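Local coordinates for protein polymeric immunoglobulin receptor (PDB 4NOB) that probably binds polymeric immunoglobulins such as dimeric IgA for transport across epithelia, this fragment being its first V-type Ig domain, at residues V22-Y28 / N77-I83; Q85-D89 / L111-Q115; R38-Q44 / S93-G99. One frame throughout, in Å; residues are numbered along the deposited sequence.

Contact 1. Residues V22-Y28 / N77-I83; sequences VSITCYY and NTFVINI. With NAG (2-acetamido-2-deoxy-beta-D-glucopyranose), chain B; EDO (1,2-ethanediol), chain F.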
loop_
_atom_site.group_PDB
_atom_site.type_symbol
_atom_site.label_atom_id
_atom_site.label_comp_id
_atom_site.label_asym_id
_atom_site.label_seq_id
_atom_site.Cartn_x
_atom_site.Cartn_y
_atom_site.Cartn_z
ATOM N N VAL A 22 9.758 -3.058 1.407
ATOM C CA VAL A 22 9.441 -1.686 1.125
ATOM C C VAL A 22 8.559 -1.071 2.209
ATOM O O VAL A 22 7.916 -1.772 2.978
ATOM C CB VAL A 22 8.755 -1.448 -0.191
ATOM C CG1 VAL A 22 9.679 -1.754 -1.354
ATOM C CG2 VAL A 22 7.459 -2.219 -0.232
ATOM N N SER A 23 8.629 0.273 2.330
ATOM C CA SER A 23 7.834 1.018 3.279
ATOM C C SER A 23 7.221 2.154 2.579
ATOM O O SER A 23 7.968 3.117 2.190
ATOM C CB SER A 23 8.692 1.511 4.401
ATOM O OG SER A 23 8.017 2.129 5.448
ATOM N N ILE A 24 5.922 2.054 2.312
ATOM C CA ILE A 24 5.212 3.014 1.411
ATOM C C ILE A 24 4.412 3.956 2.237
ATOM O O ILE A 24 3.533 3.532 2.968
ATOM C CB ILE A 24 4.312 2.237 0.501
ATOM C CG1 ILE A 24 5.193 1.408 -0.505
ATOM C CG2 ILE A 24 3.318 3.105 -0.267
ATOM C CD1 ILE A 24 4.471 0.345 -1.227
ATOM N N THR A 25 4.726 5.260 2.214
ATOM C CA THR A 25 4.030 6.287 2.969
ATOM C C THR A 25 3.025 6.973 2.082
ATOM O O THR A 25 3.309 7.406 0.965
ATOM C CB THR A 25 4.957 7.400 3.505
ATOM O OG1 THR A 25 5.823 6.771 4.479
ATOM C CG2 THR A 25 4.203 8.518 4.125
ATOM N N CYS A 26 1.789 6.952 2.532
ATOM C CA CYS A 26 0.664 7.716 1.904
ATOM C C CYS A 26 0.259 8.826 2.855
ATOM O O CYS A 26 0.079 8.629 4.053
ATOM C CB CYS A 26 -0.459 6.838 1.504
ATOM S SG CYS A 26 0.093 5.805 0.031
ATOM N N TYR A 27 0.027 10.026 2.273
ATOM C CA TYR A 27 -0.340 11.253 2.931
ATOM C C TYR A 27 -1.804 11.553 2.649
ATOM O O TYR A 27 -2.281 11.369 1.541
ATOM C CB TYR A 27 0.460 12.398 2.336
ATOM C CG TYR A 27 1.933 12.333 2.578
ATOM C CD1 TYR A 27 2.751 11.607 1.719
ATOM C CD2 TYR A 27 2.534 13.063 3.553
ATOM C CE1 TYR A 27 4.186 11.584 1.927
ATOM C CE2 TYR A 27 3.898 13.027 3.733
ATOM C CZ TYR A 27 4.691 12.297 2.901
ATOM O OH TYR A 27 6.121 12.406 3.090
ATOM N N TYR A 28 -2.498 12.000 3.699
ATOM C CA TYR A 28 -3.921 12.318 3.549
ATOM C C TYR A 28 -4.213 13.719 4.090
ATOM O O TYR A 28 -3.361 14.359 4.741
ATOM C CB TYR A 28 -4.775 11.226 4.172
ATOM C CG TYR A 28 -4.455 10.864 5.598
ATOM C CD1 TYR A 28 -4.875 11.652 6.661
ATOM C CD2 TYR A 28 -3.785 9.678 5.892
ATOM C CE1 TYR A 28 -4.615 11.279 7.964
ATOM C CE2 TYR A 28 -3.556 9.308 7.200
ATOM C CZ TYR A 28 -3.988 10.094 8.202
ATOM O OH TYR A 28 -3.755 9.713 9.496
ATOM N N ASN A 77 -0.608 12.882 9.891
ATOM C CA ASN A 77 -1.545 12.704 8.787
ATOM C C ASN A 77 -1.004 11.805 7.671
ATOM O O ASN A 77 -1.134 12.117 6.481
ATOM C CB ASN A 77 -2.049 14.047 8.259
ATOM C CG ASN A 77 -2.623 14.860 9.361
ATOM O OD1 ASN A 77 -3.516 14.374 10.075
ATOM N ND2 ASN A 77 -2.229 16.106 9.473
ATOM N N THR A 78 -0.365 10.706 8.045
ATOM C CA THR A 78 0.091 9.723 7.116
ATOM C C THR A 78 -0.258 8.326 7.591
ATOM O O THR A 78 -0.571 8.122 8.752
ATOM C CB THR A 78 1.635 9.738 6.922
ATOM O OG1 THR A 78 2.334 9.317 8.093
ATOM C CG2 THR A 78 2.088 11.127 6.528
ATOM N N PHE A 79 -0.146 7.380 6.681
ATOM C CA PHE A 79 -0.039 5.956 7.074
ATOM C C PHE A 79 0.999 5.265 6.221
ATOM O O PHE A 79 1.379 5.776 5.161
ATOM C CB PHE A 79 -1.410 5.196 6.978
ATOM C CG PHE A 79 -2.053 5.070 5.612
ATOM C CD1 PHE A 79 -2.735 6.146 5.063
ATOM C CD2 PHE A 79 -2.053 3.822 4.921
ATOM C CE1 PHE A 79 -3.331 6.020 3.806
ATOM C CE2 PHE A 79 -2.696 3.742 3.713
ATOM C CZ PHE A 79 -3.341 4.788 3.205
ATOM N N VAL A 80 1.528 4.171 6.746
ATOM C CA VAL A 80 2.632 3.444 6.114
ATOM C C VAL A 80 2.213 1.991 5.869
ATOM O O VAL A 80 1.592 1.387 6.760
ATOM C CB VAL A 80 3.897 3.550 6.912
ATOM C CG1 VAL A 80 5.037 2.859 6.253
ATOM C CG2 VAL A 80 4.244 4.974 7.178
ATOM N N ILE A 81 2.543 1.503 4.677
ATOM C CA ILE A 81 2.377 0.108 4.368
ATOM C C ILE A 81 3.740 -0.503 4.225
ATOM O O ILE A 81 4.535 -0.116 3.376
ATOM C CB ILE A 81 1.585 -0.047 3.041
ATOM C CG1 ILE A 81 0.254 0.683 3.073
ATOM C CG2 ILE A 81 1.360 -1.504 2.754
ATOM C CD1 ILE A 81 0.160 1.842 2.149
ATOM N N ASN A 82 4.024 -1.450 5.096
ATOM C CA ASN A 82 5.308 -2.212 5.049
ATOM C C ASN A 82 5.056 -3.567 4.460
ATOM O O ASN A 82 4.119 -4.257 4.888
ATOM C CB ASN A 82 5.856 -2.331 6.463
ATOM C CG ASN A 82 6.335 -1.007 7.061
ATOM O OD1 ASN A 82 6.802 -0.173 6.359
ATOM N ND2 ASN A 82 6.214 -0.883 8.336
ATOM N N ILE A 83 5.829 -3.939 3.470
ATOM C CA ILE A 83 5.713 -5.208 2.756
ATOM C C ILE A 83 7.070 -5.813 2.652
ATOM O O ILE A 83 7.968 -5.187 2.132
ATOM C CB ILE A 83 5.074 -5.087 1.341
ATOM C CG1 ILE A 83 3.842 -4.111 1.343
ATOM C CG2 ILE A 83 4.674 -6.467 0.866
ATOM C CD1 ILE A 83 3.461 -3.763 -0.048
HETATM C C1 NAG B . 5.148 10.368 10.788
HETATM C C2 NAG B . 6.493 10.350 10.081
HETATM C C3 NAG B . 7.250 9.041 10.344
HETATM C C4 NAG B . 7.336 8.823 11.828
HETATM C C5 NAG B . 5.903 8.837 12.348
HETATM C C6 NAG B . 5.875 8.602 13.881
HETATM C C7 NAG B . 6.642 11.538 7.918
HETATM C C8 NAG B . 6.327 11.520 6.424
HETATM N N2 NAG B . 6.212 10.495 8.648
HETATM O O3 NAG B . 8.591 9.197 9.831
HETATM O O4 NAG B . 7.946 7.536 12.169
HETATM O O5 NAG B . 5.358 10.128 12.162
HETATM O O6 NAG B . 6.717 9.588 14.535
HETATM O O7 NAG B . 7.183 12.532 8.432
HETATM C C1 EDO F . 10.291 2.310 -0.796
HETATM O O1 EDO F . 10.479 1.625 0.470
HETATM C C2 EDO F . 8.828 2.701 -0.888
HETATM O O2 EDO F . 8.495 4.110 -1.022
HETATM O O HOH W 1 9.486 -2.105 5.237
#
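Backbone hydrogen bonds run the length of the pairing between V22-Y28 and N77-I83, two antiparallel strands that pair from V22 opposite I83 to Y27 opposite T78. V22 with I83, I24 with I81 and C26 with F79 are the hydrogen-bonded pairs, each closed by two N-H...O bonds; I24 N to I81 O, at 2.8 Å, is nearly straight at 175°. One more bond, Y28 N to N77 O, carries the pairing past the strand ends.

Apolar contacts gather on the face of V22, I24, C26, F79, I81 and I83. The F79 ring sits with one face under C26 CB, which stands 4.1 Å from the ring centroid in a CH-pi contact. A chi1 of 63° swings that ring across its own backbone toward C26, whose SG lies obliquely to it and is bonded to C96. At the loop end, the Y28 ring lies flat over the N77 peptide, with N77 O 3.5 Å above its centre, and Y28 CD2 meets the edge of the F79 ring. The tyrosine hydroxyl goes on to N72.

The other face, with S23, T25, Y27, T78, V80 and N82, is more polar. S23 OG gives its proton to N82 OD1 at 2.8 Å, nearly in line with the amide C=O. T78 CG2 packs 3.6 Å from Y27 CD2, while the acetyl methyl C8 of the glycan comes 3.5 Å from Y27 OH.

These are the B and E strands of the V-set sandwich. Hydrocarbon and sulfur thus turn to the core that holds the C26-C96 disulfide, whereas the outer face is mixed, with the S23-N82 bond at one end and the glycan methyl against Y27 at the other, consistent with a face partly open to solvent.

Contact 2. Residues Q85-D89 / L111-Q115; sequences QLTQD and LEVSQ. With MG (magnesium ion), chain C.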
loop_
_atom_site.group_PDB
_atom_site.type_symbol
_atom_site.label_atom_id
_atom_site.label_comp_id
_atom_site.label_asym_id
_atom_site.label_seq_id
_atom_site.Cartn_x
_atom_site.Cartn_y
_atom_site.Cartn_z
ATOM N N GLN A 85 9.696 -9.524 2.215
ATOM C CA GLN A 85 9.857 -10.790 1.472
ATOM C C GLN A 85 9.268 -10.695 0.087
ATOM O O GLN A 85 8.557 -11.549 -0.366
ATOM C CB GLN A 85 9.281 -11.961 2.256
ATOM C CG GLN A 85 9.988 -12.098 3.578
ATOM C CD GLN A 85 9.419 -13.231 4.389
ATOM O OE1 GLN A 85 9.429 -14.381 3.921
ATOM N NE2 GLN A 85 8.826 -12.911 5.572
ATOM N N LEU A 86 9.573 -9.581 -0.595
ATOM C CA LEU A 86 9.013 -9.344 -1.915
ATOM C C LEU A 86 9.474 -10.364 -2.888
ATOM O O LEU A 86 10.620 -10.854 -2.816
ATOM C CB LEU A 86 9.333 -7.946 -2.383
ATOM C CG LEU A 86 8.702 -6.825 -1.589
ATOM C CD1 LEU A 86 9.269 -5.521 -1.955
ATOM C CD2 LEU A 86 7.173 -6.730 -1.817
ATOM N N THR A 87 8.622 -10.700 -3.808
ATOM C CA THR A 87 9.051 -11.463 -4.989
ATOM C C THR A 87 8.517 -10.790 -6.238
ATOM O O THR A 87 7.719 -9.829 -6.248
ATOM C CB THR A 87 8.584 -12.923 -4.974
ATOM O OG1 THR A 87 7.214 -12.985 -5.379
ATOM C CG2 THR A 87 8.821 -13.540 -3.638
ATOM N N GLN A 88 8.975 -11.267 -7.428
ATOM C CA GLN A 88 8.455 -10.778 -8.658
ATOM C C GLN A 88 6.939 -10.829 -8.759
ATOM O O GLN A 88 6.327 -10.006 -9.433
ATOM C CB GLN A 88 9.090 -11.436 -9.858
ATOM C CG GLN A 88 10.569 -11.297 -10.004
ATOM C CD GLN A 88 11.040 -12.093 -11.167
ATOM O OE1 GLN A 88 11.265 -13.370 -10.980
ATOM N NE2 GLN A 88 11.284 -11.485 -12.223
ATOM N N ASP A 89 6.315 -11.778 -8.079
ATOM C CA ASP A 89 4.856 -11.920 -8.097
ATOM C C ASP A 89 4.112 -10.740 -7.385
ATOM O O ASP A 89 2.922 -10.528 -7.610
ATOM C CB ASP A 89 4.419 -13.284 -7.547
ATOM C CG ASP A 89 4.901 -14.429 -8.394
ATOM O OD1 ASP A 89 5.253 -14.233 -9.546
ATOM O OD2 ASP A 89 4.879 -15.534 -7.825
ATOM N N LEU A 111 4.127 -0.946 -8.269
ATOM C CA LEU A 111 5.217 -1.621 -7.567
ATOM C C LEU A 111 5.894 -2.550 -8.589
ATOM O O LEU A 111 5.226 -3.409 -9.179
ATOM C CB LEU A 111 4.648 -2.420 -6.389
ATOM C CG LEU A 111 5.609 -3.280 -5.603
ATOM C CD1 LEU A 111 6.755 -2.485 -5.023
ATOM C CD2 LEU A 111 4.838 -4.080 -4.535
ATOM N N GLU A 112 7.200 -2.403 -8.747
ATOM C CA GLU A 112 7.971 -3.265 -9.615
ATOM C C GLU A 112 8.973 -4.009 -8.758
ATOM O O GLU A 112 9.821 -3.375 -8.120
ATOM C CB GLU A 112 8.740 -2.514 -10.714
ATOM C CG GLU A 112 9.787 -3.427 -11.403
ATOM C CD GLU A 112 9.244 -4.618 -12.249
ATOM O OE1 GLU A 112 8.063 -4.581 -12.692
ATOM O OE2 GLU A 112 10.055 -5.587 -12.504
ATOM N N VAL A 113 8.918 -5.307 -8.761
ATOM C CA VAL A 113 9.893 -6.108 -8.049
ATOM C C VAL A 113 10.677 -6.924 -9.114
ATOM O O VAL A 113 10.139 -7.814 -9.730
ATOM C CB VAL A 113 9.273 -7.054 -7.023
ATOM C CG1 VAL A 113 10.309 -7.871 -6.296
ATOM C CG2 VAL A 113 8.424 -6.304 -6.030
ATOM N N SER A 114 11.947 -6.571 -9.249
ATOM C CA SER A 114 12.756 -7.227 -10.264
ATOM C C SER A 114 13.591 -8.367 -9.694
ATOM O O SER A 114 13.760 -8.547 -8.465
ATOM C CB SER A 114 13.667 -6.243 -10.845
ATOM O OG SER A 114 12.916 -5.152 -11.404
ATOM N N GLN A 115 14.056 -9.226 -10.600
ATOM C CA GLN A 115 14.852 -10.365 -10.237
ATOM C C GLN A 115 16.147 -9.824 -9.606
ATOM O O GLN A 115 16.635 -8.743 -9.876
ATOM C CB GLN A 115 15.123 -11.198 -11.505
ATOM C CG GLN A 115 16.047 -10.550 -12.516
ATOM C CD GLN A 115 15.913 -11.167 -13.867
ATOM O OE1 GLN A 115 16.790 -11.938 -14.336
ATOM N NE2 GLN A 115 14.872 -10.805 -14.504
HETATM MG MG MG C . 9.893 -7.259 -13.808
HETATM O O HOH W 2 9.988 -8.606 -12.396
HETATM O O HOH W 3 7.916 -7.069 -13.916
HETATM O O HOH W 4 11.993 -7.065 -13.799
HETATM O O HOH W 5 10.180 -5.874 -15.414
#
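No backbone hydrogen bond joins Q85-D89 to the strand end L111-Q115; the two come nearest at Q88 and V113, with CA atoms 4.9 Å apart, and a CA-H...O contact runs from Q88 CA to V113 O. V113 is the side chain at the middle. Its CG1, anti to the backbone N (chi1 -180°), presses on T87 O at 3.2 Å and also meets L86 CB at 4.0 Å; CG2 approaches the same carbonyl and the same CB. Deeper in, the CD2 methyls of L86 and L111 are 4.5 Å apart, a looser touch.

Q88 runs out alongside the strand. Its CG passes 3.5 Å from V113 O, and NE2 ends near Q115 CB; the two side chains cross, their amide planes 61° apart. Water 2 accepts from Q88 NE2 and donates to V113 O at 2.8 Å, and it is itself a ligand of the magnesium ion. E112 OE2 binds that metal directly at 2.1 Å, with three further waters around it, one of which also donates to E112 OE1.

Within the loop, D89 N bonds to T87 OG1, an ST turn that leads into the short 3-10 segment. L86, packed here against V113 and L111 of strand G, opens the L-x-x-x-D-x-G-x-Y-x-C signature of V-set domains, which runs from the E-F loop into strand F through D90, G92 and Y94 to C96.

Contact 3. Residues R38-Q44 / S93-G99; sequences RKYWCRQ and SYKCGLG. With EDO (1,2-ethanediol), chain E.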
loop_
_atom_site.group_PDB
_atom_site.type_symbol
_atom_site.label_atom_id
_atom_site.label_comp_id
_atom_site.label_asym_id
_atom_site.label_seq_id
_atom_site.Cartn_x
_atom_site.Cartn_y
_atom_site.Cartn_z
ATOM N N ARG A 38 -11.102 4.379 7.883
ATOM C CA ARG A 38 -10.408 3.170 7.392
ATOM C C ARG A 38 -9.310 3.553 6.385
ATOM O O ARG A 38 -9.510 4.385 5.492
ATOM C CB ARG A 38 -11.414 2.234 6.736
ATOM C CG ARG A 38 -10.833 1.033 6.058
ATOM C CD ARG A 38 -11.937 0.178 5.508
ATOM N NE ARG A 38 -11.455 -1.002 4.725
ATOM C CZ ARG A 38 -11.282 -1.023 3.408
ATOM N NH1 ARG A 38 -11.621 -0.043 2.583
ATOM N NH2 ARG A 38 -10.865 -2.180 2.894
ATOM N N LYS A 39 -8.134 2.965 6.554
ATOM C CA LYS A 39 -7.071 3.019 5.593
ATOM C C LYS A 39 -6.920 1.678 4.956
ATOM O O LYS A 39 -7.064 0.623 5.589
ATOM C CB LYS A 39 -5.745 3.332 6.288
ATOM C CG LYS A 39 -5.739 4.401 7.340
ATOM C CD LYS A 39 -6.146 5.759 6.916
ATOM C CE LYS A 39 -6.098 6.880 7.924
ATOM N NZ LYS A 39 -6.877 6.560 9.133
ATOM N N TYR A 40 -6.501 1.671 3.678
ATOM C CA TYR A 40 -6.317 0.385 2.961
ATOM C C TYR A 40 -5.186 0.437 1.960
ATOM O O TYR A 40 -4.803 1.493 1.469
ATOM C CB TYR A 40 -7.630 -0.066 2.276
ATOM C CG TYR A 40 -8.117 0.846 1.211
ATOM C CD1 TYR A 40 -7.600 0.814 -0.090
ATOM C CD2 TYR A 40 -9.057 1.838 1.454
ATOM C CE1 TYR A 40 -8.028 1.702 -1.048
ATOM C CE2 TYR A 40 -9.446 2.714 0.483
ATOM C CZ TYR A 40 -8.915 2.657 -0.783
ATOM O OH TYR A 40 -9.355 3.487 -1.825
ATOM N N TRP A 41 -4.742 -0.760 1.596
ATOM C CA TRP A 41 -3.816 -1.031 0.525
ATOM C C TRP A 41 -4.499 -2.152 -0.267
ATOM O O TRP A 41 -4.791 -3.202 0.266
ATOM C CB TRP A 41 -2.478 -1.457 1.052
ATOM C CG TRP A 41 -1.456 -1.944 0.089
ATOM C CD1 TRP A 41 -1.038 -3.242 -0.035
ATOM C CD2 TRP A 41 -0.679 -1.179 -0.854
ATOM N NE1 TRP A 41 -0.068 -3.363 -1.001
ATOM C CE2 TRP A 41 0.210 -2.082 -1.479
ATOM C CE3 TRP A 41 -0.633 0.172 -1.204
ATOM C CZ2 TRP A 41 1.152 -1.685 -2.422
ATOM C CZ3 TRP A 41 0.299 0.555 -2.132
ATOM C CH2 TRP A 41 1.178 -0.373 -2.717
ATOM N N CYS A 42 -4.623 -1.949 -1.567
ATOM C CA CYS A 42 -5.324 -2.913 -2.450
ATOM C C CYS A 42 -4.557 -3.054 -3.778
ATOM O O CYS A 42 -3.826 -2.171 -4.195
ATOM C CB CYS A 42 -6.767 -2.481 -2.677
ATOM S SG CYS A 42 -7.011 -0.916 -3.534
ATOM N N ARG A 43 -4.758 -4.216 -4.424
ATOM C CA ARG A 43 -4.185 -4.502 -5.738
ATOM C C ARG A 43 -5.247 -4.467 -6.802
ATOM O O ARG A 43 -6.298 -5.058 -6.656
ATOM C CB ARG A 43 -3.576 -5.936 -5.723
ATOM C CG ARG A 43 -2.812 -6.271 -7.010
ATOM C CD ARG A 43 -1.935 -7.576 -6.905
ATOM N NE ARG A 43 -1.066 -7.654 -8.089
ATOM C CZ ARG A 43 -0.009 -8.388 -8.140
ATOM N NH1 ARG A 43 0.373 -9.118 -7.140
ATOM N NH2 ARG A 43 0.651 -8.438 -9.286
ATOM N N GLN A 44 -4.969 -3.650 -7.811
ATOM C CA GLN A 44 -5.856 -3.565 -8.967
ATOM C C GLN A 44 -5.780 -4.811 -9.799
ATOM O O GLN A 44 -4.717 -5.354 -10.130
ATOM C CB GLN A 44 -5.393 -2.391 -9.831
ATOM C CG GLN A 44 -5.414 -1.066 -9.161
ATOM C CD GLN A 44 -5.692 0.098 -10.077
ATOM O OE1 GLN A 44 -6.840 0.270 -10.499
ATOM N NE2 GLN A 44 -4.660 0.916 -10.375
ATOM N N SER A 93 -0.066 -3.166 -9.921
ATOM C CA SER A 93 -0.723 -1.836 -9.803
ATOM C C SER A 93 -1.593 -1.890 -8.552
ATOM O O SER A 93 -2.404 -2.779 -8.395
ATOM C CB SER A 93 -1.610 -1.558 -11.017
ATOM O OG SER A 93 -0.804 -1.477 -12.178
ATOM N N TYR A 94 -1.306 -0.970 -7.643
ATOM C CA TYR A 94 -1.930 -0.885 -6.312
ATOM C C TYR A 94 -2.519 0.476 -6.049
ATOM O O TYR A 94 -2.224 1.464 -6.733
ATOM C CB TYR A 94 -0.866 -1.228 -5.238
ATOM C CG TYR A 94 -0.298 -2.614 -5.334
ATOM C CD1 TYR A 94 0.731 -2.903 -6.193
ATOM C CD2 TYR A 94 -0.761 -3.608 -4.529
ATOM C CE1 TYR A 94 1.236 -4.207 -6.300
ATOM C CE2 TYR A 94 -0.223 -4.902 -4.577
ATOM C CZ TYR A 94 0.790 -5.188 -5.452
ATOM O OH TYR A 94 1.344 -6.464 -5.458
ATOM N N LYS A 95 -3.308 0.545 -4.958
ATOM C CA LYS A 95 -3.754 1.818 -4.435
ATOM C C LYS A 95 -3.587 1.868 -2.910
ATOM O O LYS A 95 -3.813 0.836 -2.277
ATOM C CB LYS A 95 -5.230 2.127 -4.793
ATOM C CG LYS A 95 -5.528 2.233 -6.247
ATOM C CD LYS A 95 -7.005 2.521 -6.419
ATOM C CE LYS A 95 -7.421 2.346 -7.862
ATOM N NZ LYS A 95 -6.817 3.348 -8.784
ATOM N N CYS A 96 -3.170 2.998 -2.407
ATOM C CA CYS A 96 -3.372 3.277 -0.981
ATOM C C CYS A 96 -4.547 4.231 -0.872
ATOM O O CYS A 96 -4.693 5.105 -1.737
ATOM C CB CYS A 96 -2.132 3.824 -0.314
ATOM S SG CYS A 96 -1.631 5.429 -0.974
ATOM N N GLY A 97 -5.402 4.103 0.118
ATOM C CA GLY A 97 -6.521 4.937 0.234
ATOM C C GLY A 97 -7.176 4.990 1.569
ATOM O O GLY A 97 -6.831 4.277 2.525
ATOM N N LEU A 98 -8.231 5.841 1.598
ATOM C CA LEU A 98 -9.069 6.075 2.769
ATOM C C LEU A 98 -10.519 5.721 2.415
ATOM O O LEU A 98 -11.014 6.089 1.353
ATOM C CB LEU A 98 -9.030 7.533 3.211
ATOM C CG LEU A 98 -7.912 7.920 4.199
ATOM C CD1 LEU A 98 -6.573 7.619 3.659
ATOM C CD2 LEU A 98 -8.075 9.406 4.553
ATOM N N GLY A 99 -11.192 5.090 3.394
ATOM C CA GLY A 99 -12.613 4.745 3.232
ATOM C C GLY A 99 -12.696 3.319 2.745
ATOM O O GLY A 99 -12.152 2.464 3.286
HETATM C C1 EDO E . 0.456 -10.600 -3.435
HETATM O O1 EDO E . 1.209 -10.581 -4.666
HETATM C C2 EDO E . -0.496 -9.480 -3.489
HETATM O O2 EDO E . -1.440 -9.667 -4.550
HETATM O O HOH W 6 -11.522 4.960 -1.117
HETATM O O HOH W 7 -1.969 -5.408 -10.383
HETATM O O HOH W 8 -2.258 1.622 -9.520
#
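W41 and Y94 make the dense part of this contact between R38-Q44 and S93-G99. Y94 CB sits over the indole six-membered ring, 3.6 Å from its centroid; the tyrosine ring is almost parallel to it, at 6°, but displaced toward its rim, the centroids 4.8 Å apart. W41 reaches inward across the strand pair because its chi1 of 172° turns CG away from the backbone N, and NE1 hydrogen-bonds Y64 OH. Y94 OH bonds D90 O, the tyrosine corner of the fold. Farther along, G97 CA lies over the Y40 ring, 3.8 Å from its centroid.

These strands are C and F of the V-set sandwich, carrying its core tryptophan and the F-strand cysteine C96, bonded to C26. C42 makes a second disulfide with C50, its SG against K95 CB.

The strand ends lie toward solvent. R38 NH1 still hydrogen-bonds G99 O at 2.7 Å, in the carbonyl plane on a lone pair; beyond it, water takes over. Water 8 bridges Q44 NE2 to Y94 O, and water 6 joins Y40 OH to L98 O. R43 CG rests over the Y94 ring, and its NH1 bonds D89 O and an ethanediol, probably from the crystallisation liquor.

Overall arrangement
Contact 1 lies in one sheet of the sandwich and contact 3 in the other, facing each other: their centres are 11 Å apart, and the C26-C96 disulfide, at 2.0 Å between the SG atoms, ties one to the other. F79 adds packing on L98, and Y28 on K39. Contact 2 sits at one end of the domain, with its centre 18 Å from each of the others. It meets contact 1 where V22 CG1 touches L86 CD1 at 3.8 Å, and contact 3 through L111 on Y94. The bound groups lie apart as well: the magnesium ion belongs to contact 2, about 14 Å from the V22 side chain, whereas the glycan sits beside Y27 in contact 1.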